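Long-range contact in putative cell invasion protein with MAC/Perforin domain (Bacteroides thetaiotaomicron VPI-5482, PDB 3KK7), which is of unknown function but carries a membrane-attack complex/perforin domain, the fold shared with pore-forming proteins, and may act in cell invasion: residues A75-V80 with M205-E210. Numbering follows the deposited sequence.
Sequences AKYPVV and MQSYGE
With CG anti to the carbonyl carbon in both residues (chi1 -53° in Tyr77, -79° in Tyr208), the two rings come together as an edge-to-face pair: the edge of Tyr77, led by CD2, points at one face of Tyr208 near the rim, with centroids 5.4 Å apart and planes inclined at 66°. Further back along the same side chain, Tyr77 CB lies against Tyr208 CE2 at 3.4 Å. Ser207 lies at the same CD2-CE2 edge of the Tyr77 ring, its carbonyl O in the ring plane and 3.4 Å from Tyr77 CE2. Val79 CG2 packs on Tyr208 CD2 at 4.1 Å, while Phe192 of helix 190-198 makes a second edge-to-face pair with Tyr208. Lys76 runs its CB past Tyr208 O at 3.5 Å before its chain bends away, carrying NZ to Ala73 O. No direct hydrogen bond joins the two segments. Instead one water, in the plane of the Tyr208 ring, donates to Pro78 O at 2.7 Å and accepts from Tyr208 OH at 2.7 Å. Within the MACPF domain the contact sets the corner following strand 75-76 against the C-terminal end of helix 201-208, where Gly209 leaves the helix with positive phi. Ser59 of strand 58-60 also bridges the two sides, its OG bonded to both Tyr77 N and Tyr208 O. The chemistry is thus mainly aromatic and apolar, and the water lets the buried Tyr208 satisfy its hydroxyl while carrying a polar link across to the Pro78 carbonyl.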
ATOM      1  N   ALA A  75      -4.057   6.896 -10.880  1.00 27.50           N
ATOM      2  CA  ALA A  75      -2.599   6.810 -10.987  1.00 27.71           C
ATOM      3  C   ALA A  75      -2.035   8.070 -10.352  1.00 27.84           C
ATOM      4  O   ALA A  75      -2.433   9.165 -10.727  1.00 28.04           O
ATOM      5  CB  ALA A  75      -2.186   6.725 -12.443  1.00 27.42           C
ATOM      6  N   LYS A  76      -1.134   7.944  -9.385  1.00 28.16           N
ATOM      7  CA  LYS A  76      -0.677   9.134  -8.669  1.00 28.83           C
ATOM      8  C   LYS A  76       0.752   9.562  -8.986  1.00 28.63           C
ATOM      9  O   LYS A  76       0.939  10.471  -9.781  1.00 29.93           O
ATOM     10  CB  LYS A  76      -0.893   8.956  -7.165  1.00 29.52           C
ATOM     11  CG  LYS A  76      -2.374   8.893  -6.721  1.00 31.97           C
ATOM     12  CD  LYS A  76      -3.147  10.231  -6.863  1.00 32.44           C
ATOM     13  CE  LYS A  76      -4.633  10.003  -6.603  1.00 34.89           C
ATOM     14  NZ  LYS A  76      -5.510  10.850  -7.460  1.00 35.84           N
ATOM     15  N   TYR A  77       1.754   8.941  -8.370  1.00 28.41           N
ATOM     16  CA  TYR A  77       3.142   9.314  -8.594  1.00 28.29           C
ATOM     17  C   TYR A  77       4.033   8.122  -8.887  1.00 27.70           C
ATOM     18  O   TYR A  77       3.713   6.967  -8.560  1.00 27.43           O
ATOM     19  CB  TYR A  77       3.718  10.032  -7.386  1.00 28.61           C
ATOM     20  CG  TYR A  77       2.912  11.204  -6.908  1.00 30.86           C
ATOM     21  CD1 TYR A  77       3.004  12.445  -7.536  1.00 30.87           C
ATOM     22  CD2 TYR A  77       2.063  11.078  -5.800  1.00 32.76           C
ATOM     23  CE1 TYR A  77       2.274  13.516  -7.081  1.00 32.23           C
ATOM     24  CE2 TYR A  77       1.318  12.139  -5.345  1.00 32.28           C
ATOM     25  CZ  TYR A  77       1.423  13.353  -5.982  1.00 33.98           C
ATOM     26  OH  TYR A  77       0.663  14.401  -5.517  1.00 35.95           O
ATOM     27  N   PRO A  78       5.178   8.398  -9.496  1.00 27.22           N
ATOM     28  CA  PRO A  78       6.028   7.264  -9.846  1.00 26.78           C
ATOM     29  C   PRO A  78       6.649   6.630  -8.620  1.00 26.39           C
ATOM     30  O   PRO A  78       7.120   7.344  -7.741  1.00 26.30           O
ATOM     31  CB  PRO A  78       7.134   7.866 -10.735  1.00 26.61           C
ATOM     32  CG  PRO A  78       6.838   9.306 -10.910  1.00 27.23           C
ATOM     33  CD  PRO A  78       5.537   9.643 -10.201  1.00 27.39           C
ATOM     34  N   VAL A  79       6.633   5.298  -8.574  1.00 25.77           N
ATOM     35  CA  VAL A  79       7.384   4.539  -7.582  1.00 25.38           C
ATOM     36  C   VAL A  79       8.657   3.984  -8.247  1.00 25.17           C
ATOM     37  O   VAL A  79       9.777   4.162  -7.736  1.00 24.73           O
ATOM     38  CB  VAL A  79       6.536   3.427  -6.997  1.00 25.16           C
ATOM     39  CG1 VAL A  79       7.369   2.531  -6.150  1.00 23.74           C
ATOM     40  CG2 VAL A  79       5.390   4.043  -6.219  1.00 24.82           C
ATOM     41  N   VAL A  80       8.487   3.354  -9.402  1.00 24.93           N
ATOM     42  CA  VAL A  80       9.637   2.919 -10.177  1.00 24.91           C
ATOM     43  C   VAL A  80      10.075   4.047 -11.085  1.00 25.39           C
ATOM     44  O   VAL A  80       9.240   4.670 -11.743  1.00 25.42           O
ATOM     45  CB  VAL A  80       9.343   1.664 -11.021  1.00 24.94           C
ATOM     46  CG1 VAL A  80      10.621   1.193 -11.682  1.00 23.51           C
ATOM     47  CG2 VAL A  80       8.766   0.541 -10.151  1.00 22.65           C
HETATM   48  N   MSE A 205       1.272   6.468   2.271  1.00 25.96           N
HETATM   49  CA  MSE A 205       0.096   5.878   1.594  1.00 26.45           C
HETATM   50  C   MSE A 205      -0.966   6.918   1.293  1.00 26.67           C
HETATM   51  O   MSE A 205      -1.690   6.797   0.312  1.00 26.74           O
HETATM   52  CB  MSE A 205      -0.497   4.691   2.352  1.00 25.72           C
HETATM   53  CG  MSE A 205       0.449   3.527   2.392  1.00 26.67           C
HETATM   54 SE   MSE A 205       0.036   2.143   3.704  0.75 28.27          SE
HETATM   55  CE  MSE A 205      -1.510   1.306   2.796  1.00 17.44           C
ATOM     56  N   GLN A 206      -1.053   7.945   2.115  1.00 27.46           N
ATOM     57  CA  GLN A 206      -2.027   9.014   1.861  1.00 28.48           C
ATOM     58  C   GLN A 206      -1.703   9.751   0.571  1.00 28.16           C
ATOM     59  O   GLN A 206      -2.577  10.095  -0.203  1.00 29.05           O
ATOM     60  CB  GLN A 206      -2.004  10.040   2.965  1.00 28.60           C
ATOM     61  CG  GLN A 206      -2.499   9.561   4.263  1.00 32.07           C
ATOM     62  CD  GLN A 206      -2.221  10.559   5.405  1.00 38.35           C
ATOM     63  OE1 GLN A 206      -2.705  10.344   6.527  1.00 43.54           O
ATOM     64  NE2 GLN A 206      -1.442  11.639   5.137  1.00 38.25           N
ATOM     65  N   SER A 207      -0.427   9.990   0.355  1.00 27.69           N
ATOM     66  CA  SER A 207       0.011  10.718  -0.794  1.00 27.46           C
ATOM     67  C   SER A 207       0.072   9.846  -2.075  1.00 27.19           C
ATOM     68  O   SER A 207      -0.447  10.262  -3.121  1.00 27.25           O
ATOM     69  CB  SER A 207       1.363  11.339  -0.479  1.00 27.21           C
ATOM     70  OG  SER A 207       1.883  11.828  -1.678  1.00 30.21           O
ATOM     71  N   TYR A 208       0.698   8.661  -1.990  1.00 26.23           N
ATOM     72  CA  TYR A 208       0.870   7.778  -3.146  1.00 25.68           C
ATOM     73  C   TYR A 208      -0.326   6.863  -3.458  1.00 25.76           C
ATOM     74  O   TYR A 208      -0.578   6.564  -4.622  1.00 25.47           O
ATOM     75  CB  TYR A 208       2.112   6.892  -2.967  1.00 25.53           C
ATOM     76  CG  TYR A 208       3.384   7.615  -3.276  1.00 25.07           C
ATOM     77  CD1 TYR A 208       3.966   8.441  -2.340  1.00 27.12           C
ATOM     78  CD2 TYR A 208       3.974   7.529  -4.531  1.00 24.80           C
ATOM     79  CE1 TYR A 208       5.134   9.142  -2.622  1.00 26.66           C
ATOM     80  CE2 TYR A 208       5.144   8.228  -4.822  1.00 24.98           C
ATOM     81  CZ  TYR A 208       5.703   9.028  -3.860  1.00 24.94           C
ATOM     82  OH  TYR A 208       6.832   9.719  -4.108  1.00 25.22           O
ATOM     83  N   GLY A 209      -1.071   6.440  -2.431  1.00 25.07           N
ATOM     84  CA  GLY A 209      -1.983   5.310  -2.572  1.00 24.44           C
ATOM     85  C   GLY A 209      -1.329   4.028  -2.055  1.00 24.12           C
ATOM     86  O   GLY A 209      -0.266   4.069  -1.425  1.00 24.22           O
ATOM     87  N   GLU A 210      -1.943   2.885  -2.354  1.00 23.53           N
ATOM     88  CA  GLU A 210      -1.564   1.630  -1.732  1.00 23.48           C
ATOM     89  C   GLU A 210      -0.852   0.641  -2.637  1.00 23.55           C
ATOM     90  O   GLU A 210      -0.240  -0.301  -2.149  1.00 23.74           O
ATOM     91  CB  GLU A 210      -2.806   0.963  -1.128  1.00 23.57           C
ATOM     92  CG  GLU A 210      -3.700   1.905  -0.242  1.00 22.91           C
ATOM     93  CD  GLU A 210      -4.840   2.511  -1.038  1.00 22.53           C
ATOM     94  OE1 GLU A 210      -4.610   2.785  -2.221  1.00 27.11           O
ATOM     95  OE2 GLU A 210      -5.969   2.680  -0.530  1.00 23.45           O
TER
HETATM   96  O   HOH W   1       7.402   9.824  -6.719  1.00 17.82           O